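Local structure of cysteine synthase 3 (Entamoeba histolytica, 6KR5) at residues 59-64 with 167-172; 63-68 with 160-165; 265-270 with 319-324. The protein catalyses the formation of L-cysteine from O-acetyl-L-serine and sulfide as a pyridoxal-phosphate-dependent O-acetylserine sulfhydrylase. All blocks are in the same frame, centred on the assembly; numbering follows the deposited sequence.

Contact 1: residues 59-64 with 167-172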
ATOM      1  N   ASP B  59      -5.285   6.116   8.455  1.00 18.59           N
ATOM      2  CA  ASP B  59      -5.704   4.867   9.088  1.00 20.42           C
ATOM      3  C   ASP B  59      -5.665   5.004  10.603  1.00 18.18           C
ATOM      4  O   ASP B  59      -6.565   4.535  11.311  1.00 18.74           O
ATOM      5  CB  ASP B  59      -4.790   3.711   8.677  1.00 19.50           C
ATOM      6  CG  ASP B  59      -5.062   3.184   7.285  1.00 21.72           C
ATOM      7  OD1 ASP B  59      -5.481   3.954   6.404  1.00 25.98           O
ATOM      8  OD2 ASP B  59      -4.823   1.972   7.082  1.00 19.25           O
ATOM      9  N   ARG B  60      -4.605   5.637  11.118  1.00 19.63           N
ATOM     10  CA  ARG B  60      -4.478   5.802  12.561  1.00 18.69           C
ATOM     11  C   ARG B  60      -5.555   6.720  13.098  1.00 17.49           C
ATOM     12  O   ARG B  60      -6.104   6.479  14.184  1.00 19.38           O
ATOM     13  CB  ARG B  60      -3.116   6.391  12.911  1.00 18.66           C
ATOM     14  CG  ARG B  60      -1.907   5.593  12.469  1.00 17.00           C
ATOM     15  CD  ARG B  60      -0.683   6.389  12.874  1.00 18.77           C
ATOM     16  NE  ARG B  60       0.576   5.861  12.369  1.00 18.73           N
ATOM     17  CZ  ARG B  60       1.400   5.078  13.056  1.00 18.82           C
ATOM     18  NH1 ARG B  60       1.097   4.668  14.284  1.00 20.38           N
ATOM     19  NH2 ARG B  60       2.549   4.709  12.515  1.00 20.30           N
ATOM     20  N   VAL B  61      -5.848   7.781  12.346  1.00 16.84           N
ATOM     21  CA  VAL B  61      -6.752   8.833  12.790  1.00 15.74           C
ATOM     22  C   VAL B  61      -8.188   8.334  12.778  1.00 18.22           C
ATOM     23  O   VAL B  61      -8.928   8.504  13.754  1.00 18.50           O
ATOM     24  CB  VAL B  61      -6.586  10.080  11.905  1.00 18.59           C
ATOM     25  CG1 VAL B  61      -7.662  11.128  12.228  1.00 18.73           C
ATOM     26  CG2 VAL B  61      -5.161  10.647  12.033  1.00 20.09           C
ATOM     27  N   GLY B  62      -8.610   7.730  11.666  1.00 19.06           N
ATOM     28  CA  GLY B  62      -9.969   7.213  11.605  1.00 19.19           C
ATOM     29  C   GLY B  62     -10.203   6.136  12.642  1.00 19.17           C
ATOM     30  O   GLY B  62     -11.258   6.095  13.290  1.00 20.05           O
ATOM     31  N   PHE B  63      -9.209   5.268  12.831  1.00 18.21           N
ATOM     32  CA  PHE B  63      -9.315   4.234  13.848  1.00 17.27           C
ATOM     33  C   PHE B  63      -9.479   4.839  15.233  1.00 19.82           C
ATOM     34  O   PHE B  63     -10.397   4.469  15.972  1.00 20.85           O
ATOM     35  CB  PHE B  63      -8.084   3.332  13.828  1.00 20.22           C
ATOM     36  CG  PHE B  63      -8.019   2.416  15.011  1.00 19.05           C
ATOM     37  CD1 PHE B  63      -8.818   1.283  15.057  1.00 21.91           C
ATOM     38  CD2 PHE B  63      -7.207   2.703  16.092  1.00 21.49           C
ATOM     39  CE1 PHE B  63      -8.779   0.433  16.148  1.00 23.78           C
ATOM     40  CE2 PHE B  63      -7.175   1.861  17.191  1.00 23.34           C
ATOM     41  CZ  PHE B  63      -7.963   0.735  17.219  1.00 21.42           C
ATOM     42  N   ASN B  64      -8.586   5.751  15.625  1.00 18.18           N
ATOM     43  CA  ASN B  64      -8.660   6.224  17.007  1.00 19.70           C
ATOM     44  C   ASN B  64      -9.861   7.127  17.255  1.00 19.83           C
ATOM     45  O   ASN B  64     -10.416   7.112  18.362  1.00 20.92           O
ATOM     46  CB  ASN B  64      -7.383   6.947  17.430  1.00 19.25           C
ATOM     47  CG  ASN B  64      -7.236   6.953  18.935  1.00 20.06           C
ATOM     48  OD1 ASN B  64      -7.217   5.882  19.557  1.00 23.29           O
ATOM     49  ND2 ASN B  64      -7.198   8.142  19.537  1.00 22.56           N
ATOM     50  N   ALA B 167      -4.265  12.198  19.488  1.00 19.47           N
ATOM     51  CA  ALA B 167      -3.906  11.108  20.391  1.00 20.59           C
ATOM     52  C   ALA B 167      -3.476   9.840  19.656  1.00 20.92           C
ATOM     53  O   ALA B 167      -2.756   9.016  20.231  1.00 20.63           O
ATOM     54  CB  ALA B 167      -5.084  10.801  21.318  1.00 21.66           C
ATOM     55  N   ALA B 168      -3.913   9.650  18.404  1.00 20.10           N
ATOM     56  CA  ALA B 168      -3.453   8.488  17.640  1.00 20.67           C
ATOM     57  C   ALA B 168      -1.940   8.447  17.541  1.00 21.71           C
ATOM     58  O   ALA B 168      -1.342   7.368  17.382  1.00 20.14           O
ATOM     59  CB  ALA B 168      -4.056   8.504  16.239  1.00 20.59           C
ATOM     60  N   HIS B 169      -1.302   9.604  17.637  1.00 19.79           N
ATOM     61  CA  HIS B 169       0.118   9.702  17.362  1.00 18.61           C
ATOM     62  C   HIS B 169       0.974   9.452  18.594  1.00 23.19           C
ATOM     63  O   HIS B 169       2.203   9.596  18.523  1.00 21.89           O
ATOM     64  CB  HIS B 169       0.388  11.056  16.734  1.00 20.38           C
ATOM     65  CG  HIS B 169      -0.229  11.172  15.382  1.00 19.82           C
ATOM     66  ND1 HIS B 169       0.214  10.425  14.312  1.00 20.46           N
ATOM     67  CD2 HIS B 169      -1.290  11.882  14.938  1.00 23.15           C
ATOM     68  CE1 HIS B 169      -0.522  10.706  13.251  1.00 19.73           C
ATOM     69  NE2 HIS B 169      -1.442  11.588  13.604  1.00 18.06           N
ATOM     70  N   VAL B 170       0.357   9.052  19.709  1.00 21.77           N
ATOM     71  CA  VAL B 170       1.142   8.427  20.769  1.00 24.66           C
ATOM     72  C   VAL B 170       1.898   7.237  20.196  1.00 24.09           C
ATOM     73  O   VAL B 170       3.084   7.034  20.478  1.00 23.17           O
ATOM     74  CB  VAL B 170       0.237   8.022  21.946  1.00 27.41           C
ATOM     75  CG1 VAL B 170       1.039   7.266  22.998  1.00 31.61           C
ATOM     76  CG2 VAL B 170      -0.406   9.251  22.557  1.00 30.94           C
ATOM     77  N   TYR B 171       1.239   6.475  19.324  1.00 21.88           N
ATOM     78  CA  TYR B 171       1.883   5.325  18.703  1.00 22.50           C
ATOM     79  C   TYR B 171       2.940   5.760  17.694  1.00 22.06           C
ATOM     80  O   TYR B 171       4.067   5.256  17.710  1.00 22.16           O
ATOM     81  CB  TYR B 171       0.826   4.439  18.043  1.00 22.09           C
ATOM     82  CG  TYR B 171      -0.072   3.715  19.021  1.00 26.50           C
ATOM     83  CD1 TYR B 171      -1.240   4.307  19.506  1.00 24.92           C
ATOM     84  CD2 TYR B 171       0.240   2.426  19.445  1.00 30.83           C
ATOM     85  CE1 TYR B 171      -2.061   3.635  20.396  1.00 28.72           C
ATOM     86  CE2 TYR B 171      -0.575   1.749  20.335  1.00 33.40           C
ATOM     87  CZ  TYR B 171      -1.721   2.357  20.805  1.00 38.32           C
ATOM     88  OH  TYR B 171      -2.528   1.672  21.686  1.00 46.47           O
ATOM     89  N   THR B 172       2.602   6.707  16.812  1.00 20.08           N
ATOM     90  CA  THR B 172       3.576   7.197  15.842  1.00 20.11           C
ATOM     91  C   THR B 172       4.851   7.649  16.539  1.00 21.17           C
ATOM     92  O   THR B 172       5.961   7.256  16.158  1.00 21.58           O
ATOM     93  CB  THR B 172       2.971   8.346  15.027  1.00 20.88           C
ATOM     94  OG1 THR B 172       1.621   8.028  14.663  1.00 21.12           O
ATOM     95  CG2 THR B 172       3.798   8.622  13.765  1.00 21.88           C
TER
HETATM   96  O   HOH W   1      -1.310   5.489  15.794  1.00 27.86           O
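Packing between Ala-168 and the helix turn from Arg-60 to Asn-64 brings the two backbones together. Ala-168 CB lies 3.9 Å from Asn-64 CB and also packs on the carbonyl oxygen of Arg-60; its small side chain suits so close a backbone approach. Alongside, Val-61 presents CG2 obliquely to the His-169 ring, 4.1 Å from His-169 NE2.

The polar part is built on Arg-60, long enough to cross to the other helix. With its chain extended from CG to NE (chi2 178°), it reaches Thr-172, whose OG1 lies 3.1 Å above one guanidinium face, near the rim. This is packing rather than a bond: Thr-172 OG1 is hydrogen-bonded instead to His-169 ND1, at 2.8 Å, which ties the ring to Thr-172, about one turn on. At the guanidinium edge a water accepts from Arg-60 NH1 (3.0 Å from water 1 O). Arg-60 also forms salt bridges with Glu-49 and Glu-175, which probably offset its buried charge.

The contact sets helix 58-72 against helix 169-179 and the residues leading into it, with the His-169 side chain about 4 Å from the pyridoxal phosphate at the nearest atoms. Helix 195-207 packs on His-169 and Thr-172, while strand 43-48 meets Arg-60 and Thr-172 through Lys-47.

Contact 2: residues 63-68 with 160-165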
ATOM      1  N   PHE B  63      -9.209   5.268  12.831  1.00 18.21           N
ATOM      2  CA  PHE B  63      -9.315   4.234  13.848  1.00 17.27           C
ATOM      3  C   PHE B  63      -9.479   4.839  15.233  1.00 19.82           C
ATOM      4  O   PHE B  63     -10.397   4.469  15.972  1.00 20.85           O
ATOM      5  CB  PHE B  63      -8.084   3.332  13.828  1.00 20.22           C
ATOM      6  CG  PHE B  63      -8.019   2.416  15.011  1.00 19.05           C
ATOM      7  CD1 PHE B  63      -8.818   1.283  15.057  1.00 21.91           C
ATOM      8  CD2 PHE B  63      -7.207   2.703  16.092  1.00 21.49           C
ATOM      9  CE1 PHE B  63      -8.779   0.433  16.148  1.00 23.78           C
ATOM     10  CE2 PHE B  63      -7.175   1.861  17.191  1.00 23.34           C
ATOM     11  CZ  PHE B  63      -7.963   0.735  17.219  1.00 21.42           C
ATOM     12  N   ASN B  64      -8.586   5.751  15.625  1.00 18.18           N
ATOM     13  CA  ASN B  64      -8.660   6.224  17.007  1.00 19.70           C
ATOM     14  C   ASN B  64      -9.861   7.127  17.255  1.00 19.83           C
ATOM     15  O   ASN B  64     -10.416   7.112  18.362  1.00 20.92           O
ATOM     16  CB  ASN B  64      -7.383   6.947  17.430  1.00 19.25           C
ATOM     17  CG  ASN B  64      -7.236   6.953  18.935  1.00 20.06           C
ATOM     18  OD1 ASN B  64      -7.217   5.882  19.557  1.00 23.29           O
ATOM     19  ND2 ASN B  64      -7.198   8.142  19.537  1.00 22.56           N
ATOM     20  N   ILE B  65     -10.270   7.936  16.273  1.00 18.28           N
ATOM     21  CA  ILE B  65     -11.476   8.751  16.452  1.00 17.85           C
ATOM     22  C   ILE B  65     -12.674   7.857  16.755  1.00 21.06           C
ATOM     23  O   ILE B  65     -13.440   8.112  17.691  1.00 20.46           O
ATOM     24  CB  ILE B  65     -11.713   9.626  15.206  1.00 20.67           C
ATOM     25  CG1 ILE B  65     -10.772  10.839  15.242  1.00 17.90           C
ATOM     26  CG2 ILE B  65     -13.171  10.057  15.106  1.00 20.64           C
ATOM     27  CD1 ILE B  65     -10.765  11.637  13.983  1.00 20.97           C
ATOM     28  N   ILE B  66     -12.825   6.770  16.005  1.00 19.24           N
ATOM     29  CA  ILE B  66     -13.977   5.899  16.200  1.00 21.54           C
ATOM     30  C   ILE B  66     -13.813   5.039  17.448  1.00 20.31           C
ATOM     31  O   ILE B  66     -14.754   4.895  18.239  1.00 23.00           O
ATOM     32  CB  ILE B  66     -14.196   5.055  14.936  1.00 20.57           C
ATOM     33  CG1 ILE B  66     -14.623   5.969  13.789  1.00 22.00           C
ATOM     34  CG2 ILE B  66     -15.257   4.000  15.179  1.00 22.30           C
ATOM     35  CD1 ILE B  66     -14.533   5.310  12.424  1.00 21.76           C
ATOM     36  N   TYR B  67     -12.620   4.474  17.653  1.00 19.82           N
ATOM     37  CA  TYR B  67     -12.378   3.607  18.804  1.00 17.88           C
ATOM     38  C   TYR B  67     -12.620   4.353  20.105  1.00 23.54           C
ATOM     39  O   TYR B  67     -13.311   3.856  21.003  1.00 23.33           O
ATOM     40  CB  TYR B  67     -10.948   3.083  18.753  1.00 21.47           C
ATOM     41  CG  TYR B  67     -10.608   1.996  19.744  1.00 25.44           C
ATOM     42  CD1 TYR B  67     -11.533   1.020  20.085  1.00 31.00           C
ATOM     43  CD2 TYR B  67      -9.343   1.924  20.300  1.00 33.74           C
ATOM     44  CE1 TYR B  67     -11.207   0.014  20.976  1.00 35.58           C
ATOM     45  CE2 TYR B  67      -9.007   0.928  21.193  1.00 35.02           C
ATOM     46  CZ  TYR B  67      -9.941  -0.025  21.529  1.00 35.47           C
ATOM     47  OH  TYR B  67      -9.604  -1.023  22.417  1.00 44.15           O
ATOM     48  N   GLN B  68     -12.048   5.548  20.229  1.00 22.46           N
ATOM     49  CA  GLN B  68     -12.211   6.279  21.480  1.00 20.69           C
ATOM     50  C   GLN B  68     -13.661   6.690  21.687  1.00 24.99           C
ATOM     51  O   GLN B  68     -14.164   6.667  22.820  1.00 23.84           O
ATOM     52  CB  GLN B  68     -11.304   7.503  21.506  1.00 22.24           C
ATOM     53  CG  GLN B  68     -11.191   8.106  22.913  1.00 23.45           C
ATOM     54  CD  GLN B  68     -10.475   7.174  23.877  1.00 24.69           C
ATOM     55  OE1 GLN B  68      -9.395   6.674  23.580  1.00 25.01           O
ATOM     56  NE2 GLN B  68     -11.080   6.930  25.035  1.00 28.94           N
ATOM     57  N   PHE B 160     -10.495  18.253  12.122  1.00 19.25           N
ATOM     58  CA  PHE B 160      -9.568  19.361  12.351  1.00 17.44           C
ATOM     59  C   PHE B 160      -9.485  19.787  13.811  1.00 20.69           C
ATOM     60  O   PHE B 160      -8.617  20.610  14.146  1.00 21.97           O
ATOM     61  CB  PHE B 160      -9.955  20.559  11.481  1.00 19.74           C
ATOM     62  CG  PHE B 160      -9.751  20.325  10.012  1.00 20.59           C
ATOM     63  CD1 PHE B 160      -8.477  20.339   9.471  1.00 21.20           C
ATOM     64  CD2 PHE B 160     -10.827  20.078   9.172  1.00 21.74           C
ATOM     65  CE1 PHE B 160      -8.284  20.113   8.116  1.00 22.81           C
ATOM     66  CE2 PHE B 160     -10.637  19.863   7.817  1.00 26.78           C
ATOM     67  CZ  PHE B 160      -9.365  19.872   7.296  1.00 23.37           C
ATOM     68  N   GLY B 161     -10.321  19.219  14.686  1.00 20.50           N
ATOM     69  CA  GLY B 161     -10.376  19.621  16.086  1.00 18.84           C
ATOM     70  C   GLY B 161     -10.410  18.485  17.091  1.00 20.55           C
ATOM     71  O   GLY B 161     -10.293  18.707  18.300  1.00 22.72           O
ATOM     72  N   ASN B 162     -10.566  17.261  16.613  1.00 21.53           N
ATOM     73  CA  ASN B 162     -10.805  16.139  17.508  1.00 20.90           C
ATOM     74  C   ASN B 162      -9.517  15.741  18.217  1.00 20.76           C
ATOM     75  O   ASN B 162      -8.556  15.331  17.547  1.00 20.47           O
ATOM     76  CB  ASN B 162     -11.360  14.957  16.707  1.00 18.24           C
ATOM     77  CG  ASN B 162     -11.925  13.867  17.594  1.00 22.09           C
ATOM     78  OD1 ASN B 162     -11.452  13.651  18.713  1.00 21.00           O
ATOM     79  ND2 ASN B 162     -12.940  13.166  17.096  1.00 18.93           N
ATOM     80  N   PRO B 163      -9.457  15.792  19.550  1.00 20.10           N
ATOM     81  CA  PRO B 163      -8.231  15.365  20.238  1.00 20.37           C
ATOM     82  C   PRO B 163      -7.903  13.900  20.035  1.00 20.73           C
ATOM     83  O   PRO B 163      -6.759  13.500  20.286  1.00 20.64           O
ATOM     84  CB  PRO B 163      -8.527  15.680  21.714  1.00 22.65           C
ATOM     85  CG  PRO B 163     -10.012  15.700  21.802  1.00 24.59           C
ATOM     86  CD  PRO B 163     -10.478  16.271  20.497  1.00 21.48           C
ATOM     87  N   ASP B 164      -8.871  13.079  19.604  1.00 18.39           N
ATOM     88  CA  ASP B 164      -8.584  11.676  19.331  1.00 20.03           C
ATOM     89  C   ASP B 164      -7.828  11.499  18.022  1.00 18.48           C
ATOM     90  O   ASP B 164      -7.244  10.438  17.794  1.00 21.98           O
ATOM     91  CB  ASP B 164      -9.879  10.866  19.326  1.00 19.48           C
ATOM     92  CG  ASP B 164     -10.606  10.942  20.659  1.00 22.23           C
ATOM     93  OD1 ASP B 164      -9.921  11.067  21.698  1.00 24.51           O
ATOM     94  OD2 ASP B 164     -11.851  10.894  20.662  1.00 23.58           O
ATOM     95  N   ASN B 165      -7.818  12.528  17.173  1.00 19.07           N
ATOM     96  CA  ASN B 165      -6.882  12.576  16.050  1.00 17.11           C
ATOM     97  C   ASN B 165      -5.451  12.683  16.569  1.00 19.91           C
ATOM     98  O   ASN B 165      -4.624  11.788  16.351  1.00 21.45           O
ATOM     99  CB  ASN B 165      -7.274  13.755  15.139  1.00 19.09           C
ATOM    100  CG  ASN B 165      -6.272  14.035  14.017  1.00 19.38           C
ATOM    101  OD1 ASN B 165      -5.146  13.546  14.011  1.00 18.98           O
ATOM    102  ND2 ASN B 165      -6.703  14.854  13.055  1.00 17.83           N
TER
HETATM  103  O   HOH W   2     -13.459  10.722  18.716  1.00 20.56           O
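Asn-64 and Asp-164 meet because the Asn-64 amide, set opposite the backbone N about the first torsion (chi1 -158°), is carried out from its helix toward the Asp-164 carbonyl. The first torsion of Asp-164 (chi1 -60°) places its carboxylate opposite its own carbonyl carbon and against CB and CG of Gln-68, the two side chains crossing at about a right angle.

The bond from Asn-64 ND2 to Asp-164 O is 2.9 Å long and almost straight, at 174°. It uses a lone pair in the carbonyl plane, and the oxygen lies practically in the amide plane of Asn-64, so both partners are well aligned. Asparagine suits the site because its short chain delivers an N-H donor to a backbone oxygen.

Gln-68 offers methylenes instead: Gln-68 CG is 3.4 Å from Asp-164 OD1, and a bend at chi2 turns its amide away to Asp-72. Ile-65 packs its branched side chain on Asn-162, with CG1 and CG2 of Ile-65 each 3.7 Å from Asn-162 ND2; Asp-164 CB and Asn-165 are further neighbours, and a beta-branched apolar residue suits this buried place. Asn-162 ND2 donates to Ala-157 O and to a water, which in turn donates to Ile-65 O, 2.8 Å from the water oxygen. Asp-164 OD2 forms a salt bridge with Arg-74, which probably offsets its charge.

Asn-162 is also the N-cap of helix 163-167, its OD1 accepting from Asp-164 N at 2.8 Å, with the donor above the amide carbonyl plane. One asparagine thus caps a helix and joins the water bridge.

The contact fastens the short helix 163-167, entered after strand 154-156, to the middle of helix 58-72. Helix 88-100 packs on Ile-66 of that helix, and Ile-6 of the second subunit rests on Phe-63.

Contact 3: residues 265-270 with 319-324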
ATOM      1  N   MET B 265      10.312  17.062  -5.907  1.00 20.35           N
ATOM      2  CA  MET B 265      10.936  16.236  -4.876  1.00 19.59           C
ATOM      3  C   MET B 265      10.359  14.823  -4.864  1.00 19.96           C
ATOM      4  O   MET B 265      11.107  13.842  -4.763  1.00 19.37           O
ATOM      5  CB  MET B 265      10.769  16.884  -3.503  1.00 20.05           C
ATOM      6  CG  MET B 265      11.565  16.173  -2.424  1.00 20.42           C
ATOM      7  SD  MET B 265      13.305  16.695  -2.428  1.00 21.98           S
ATOM      8  CE  MET B 265      14.106  15.232  -3.070  1.00 22.25           C
ATOM      9  N   ALA B 266       9.030  14.697  -4.954  1.00 20.47           N
ATOM     10  CA  ALA B 266       8.413  13.373  -4.931  1.00 18.27           C
ATOM     11  C   ALA B 266       8.895  12.522  -6.094  1.00 20.25           C
ATOM     12  O   ALA B 266       9.163  11.329  -5.927  1.00 20.54           O
ATOM     13  CB  ALA B 266       6.891  13.506  -4.960  1.00 21.84           C
ATOM     14  N   ARG B 267       9.017  13.122  -7.279  1.00 18.65           N
ATOM     15  CA  ARG B 267       9.527  12.379  -8.428  1.00 18.20           C
ATOM     16  C   ARG B 267      10.967  11.947  -8.213  1.00 19.47           C
ATOM     17  O   ARG B 267      11.364  10.855  -8.639  1.00 20.63           O
ATOM     18  CB  ARG B 267       9.421  13.222  -9.696  1.00 19.10           C
ATOM     19  CG  ARG B 267       7.997  13.382 -10.192  1.00 21.34           C
ATOM     20  CD  ARG B 267       7.960  14.000 -11.580  1.00 23.73           C
ATOM     21  NE  ARG B 267       8.326  15.418 -11.577  1.00 23.37           N
ATOM     22  CZ  ARG B 267       7.469  16.417 -11.389  1.00 22.45           C
ATOM     23  NH1 ARG B 267       6.181  16.165 -11.182  1.00 24.84           N
ATOM     24  NH2 ARG B 267       7.902  17.667 -11.426  1.00 22.64           N
ATOM     25  N   ALA B 268      11.773  12.797  -7.577  1.00 20.72           N
ATOM     26  CA  ALA B 268      13.176  12.447  -7.348  1.00 19.74           C
ATOM     27  C   ALA B 268      13.311  11.319  -6.332  1.00 19.52           C
ATOM     28  O   ALA B 268      14.174  10.445  -6.475  1.00 20.80           O
ATOM     29  CB  ALA B 268      13.951  13.679  -6.887  1.00 20.69           C
ATOM     30  N   VAL B 269      12.460  11.315  -5.306  1.00 18.42           N
ATOM     31  CA  VAL B 269      12.538  10.285  -4.277  1.00 17.39           C
ATOM     32  C   VAL B 269      12.231   8.913  -4.866  1.00 22.13           C
ATOM     33  O   VAL B 269      12.915   7.929  -4.564  1.00 20.32           O
ATOM     34  CB  VAL B 269      11.589  10.644  -3.120  1.00 17.13           C
ATOM     35  CG1 VAL B 269      11.474   9.487  -2.137  1.00 22.10           C
ATOM     36  CG2 VAL B 269      12.112  11.889  -2.429  1.00 20.15           C
ATOM     37  N   VAL B 270      11.208   8.814  -5.719  1.00 20.03           N
ATOM     38  CA  VAL B 270      10.916   7.497  -6.271  1.00 20.11           C
ATOM     39  C   VAL B 270      12.003   7.081  -7.264  1.00 20.13           C
ATOM     40  O   VAL B 270      12.401   5.910  -7.293  1.00 21.75           O
ATOM     41  CB  VAL B 270       9.486   7.444  -6.862  1.00 23.24           C
ATOM     42  CG1 VAL B 270       9.311   8.415  -7.983  1.00 23.98           C
ATOM     43  CG2 VAL B 270       9.125   6.015  -7.308  1.00 23.32           C
ATOM     44  N   TYR B 319       3.327  12.139 -12.084  1.00 31.21           N
ATOM     45  CA  TYR B 319       4.276  11.277 -12.771  1.00 27.90           C
ATOM     46  C   TYR B 319       4.193  11.388 -14.284  1.00 34.42           C
ATOM     47  O   TYR B 319       4.780  10.560 -14.992  1.00 38.83           O
ATOM     48  CB  TYR B 319       4.072   9.839 -12.333  1.00 31.92           C
ATOM     49  CG  TYR B 319       4.250   9.676 -10.856  1.00 24.81           C
ATOM     50  CD1 TYR B 319       5.474   9.931 -10.259  1.00 25.53           C
ATOM     51  CD2 TYR B 319       3.187   9.305 -10.051  1.00 27.03           C
ATOM     52  CE1 TYR B 319       5.653   9.782  -8.918  1.00 24.53           C
ATOM     53  CE2 TYR B 319       3.352   9.159  -8.709  1.00 25.35           C
ATOM     54  CZ  TYR B 319       4.581   9.396  -8.142  1.00 24.52           C
ATOM     55  OH  TYR B 319       4.750   9.227  -6.799  1.00 25.39           O
ATOM     56  N   LYS B 320       3.478  12.386 -14.791  1.00 30.42           N
ATOM     57  CA  LYS B 320       3.474  12.698 -16.212  1.00 35.72           C
ATOM     58  C   LYS B 320       4.602  13.667 -16.549  1.00 40.10           C
ATOM     59  O   LYS B 320       5.345  13.448 -17.513  1.00 38.77           O
ATOM     60  CB  LYS B 320       2.116  13.278 -16.620  1.00 36.12           C
ATOM     61  N   THR B 321       4.740  14.728 -15.750  1.00 36.79           N
ATOM     62  CA  THR B 321       5.874  15.637 -15.870  1.00 34.86           C
ATOM     63  C   THR B 321       7.181  14.880 -15.675  1.00 37.42           C
ATOM     64  O   THR B 321       7.282  13.985 -14.833  1.00 39.67           O
ATOM     65  CB  THR B 321       5.763  16.754 -14.832  1.00 33.89           C
ATOM     66  OG1 THR B 321       4.415  17.237 -14.794  1.00 37.66           O
ATOM     67  CG2 THR B 321       6.709  17.900 -15.159  1.00 36.75           C
ATOM     68  N   ILE B 322       8.193  15.243 -16.457  1.00 41.99           N
ATOM     69  CA  ILE B 322       9.476  14.554 -16.424  1.00 41.05           C
ATOM     70  C   ILE B 322      10.588  15.585 -16.301  1.00 38.28           C
ATOM     71  O   ILE B 322      10.650  16.536 -17.089  1.00 44.71           O
ATOM     72  CB  ILE B 322       9.673  13.678 -17.677  1.00 45.31           C
ATOM     73  CG1 ILE B 322      10.932  12.815 -17.540  1.00 50.66           C
ATOM     74  CG2 ILE B 322       9.702  14.533 -18.935  1.00 47.01           C
ATOM     75  CD1 ILE B 322      10.804  11.712 -16.502  1.00 48.72           C
ATOM     76  N   GLU B 323      11.454  15.412 -15.300  1.00 33.27           N
ATOM     77  CA  GLU B 323      12.666  16.214 -15.217  1.00 27.46           C
ATOM     78  C   GLU B 323      13.687  15.658 -16.194  1.00 27.91           C
ATOM     79  O   GLU B 323      14.017  14.468 -16.147  1.00 31.14           O
ATOM     80  CB  GLU B 323      13.247  16.213 -13.806  1.00 28.20           C
ATOM     81  CG  GLU B 323      12.665  17.283 -12.899  1.00 31.72           C
ATOM     82  CD  GLU B 323      11.230  16.982 -12.532  1.00 27.04           C
ATOM     83  OE1 GLU B 323      10.972  15.853 -12.067  1.00 25.91           O
ATOM     84  OE2 GLU B 323      10.370  17.867 -12.727  1.00 26.67           O
ATOM     85  N   GLU B 324      14.180  16.521 -17.077  1.00 29.20           N
ATOM     86  CA  GLU B 324      15.156  16.092 -18.071  1.00 34.21           C
ATOM     87  C   GLU B 324      16.543  15.892 -17.486  1.00 28.64           C
ATOM     88  O   GLU B 324      17.344  15.146 -18.063  1.00 29.54           O
ATOM     89  CB  GLU B 324      15.251  17.113 -19.206  1.00 36.12           C
ATOM     90  CG  GLU B 324      14.039  17.192 -20.112  1.00 40.13           C
ATOM     91  CD  GLU B 324      14.183  18.293 -21.151  1.00 50.23           C
ATOM     92  OE1 GLU B 324      15.259  18.369 -21.799  1.00 40.95           O
ATOM     93  OE2 GLU B 324      13.227  19.084 -21.308  1.00 47.58           O
TER
HETATM   94  O   HOH W   3       6.864   9.525  -5.489  1.00 22.19           O
HETATM   95  O   HOH W   4       3.929  17.875 -12.263  1.00 28.80           O
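Arg-267 grips the carboxylate of Glu-323 side-on, one nitrogen to each oxygen. Arg-267 NE donates to OE1 of Glu-323 over 2.7 Å in a nearly straight bond (173°), lying in the guanidinium plane and using the syn lone pair of the oxygen. Arg-267 NH2 reaches OE2 of Glu-323 at 2.8 Å, somewhat tilted from the guanidinium plane. The two flat groups are nearly coplanar, 22° apart, and the paired bonds restrain rotation of both. Arginine suits the place because it can offer two N-H groups side by side to a carboxylate.

Over one guanidinium face lies Thr-321, its CB 3.7 Å from Arg-267 NH1. The arginine's methylenes are used too: Arg-267 CD comes within 3.3 Å of Thr-321 O, and CG lies obliquely to the Tyr-319 ring. About one turn further along the helix, Val-270 CG1 touches Tyr-319 CE1 at 4.0 Å.

The helix is 259-273, which follows strand 253-257 at one margin of the six-stranded sheet of this fold type II enzyme. Its partner is the loop leading from strand 301-306 to helix 327-335, so the salt bridge joins the loop before the last helix to the part of the fold built on the six-stranded sheet.

Further out, a bend at chi3 of Arg-267 (-71°) turns the guanidinium toward the loop, where Leu-318 O accepts from NH1 and a water, weakly bound to NH1, meets Thr-321 OG1. A second water donates to Ala-266 O. Val-330 packs on Glu-323, and Met-276 on Val-270 and Tyr-319; Phe-123 and Met-118 of the second subunit touch Val-270 and Tyr-319, respectively.

Overall arrangement
Contacts 1 and 2 are neighbours, their centres 7 Å apart. Both rest on helix 58-72, share Phe-63 and Asn-64, and touch where Val-61 CG2 packs 3.5 Å from Asn-165 OD1. Their second segments lie on successive helices, 163-167 and 169-179, so together they clamp this helix pair along helix 58-72 beside the bound cofactor. Contact 3 comes later in the chain and lies across the chain's centre, its own centre about 30 Å from that of contact 1 and about 34 Å from that of contact 2. It joins helix 259-273 to the loop before helix 327-335. All three touch the second subunit, consistent with an interface that reaches both sides of the chain's centre.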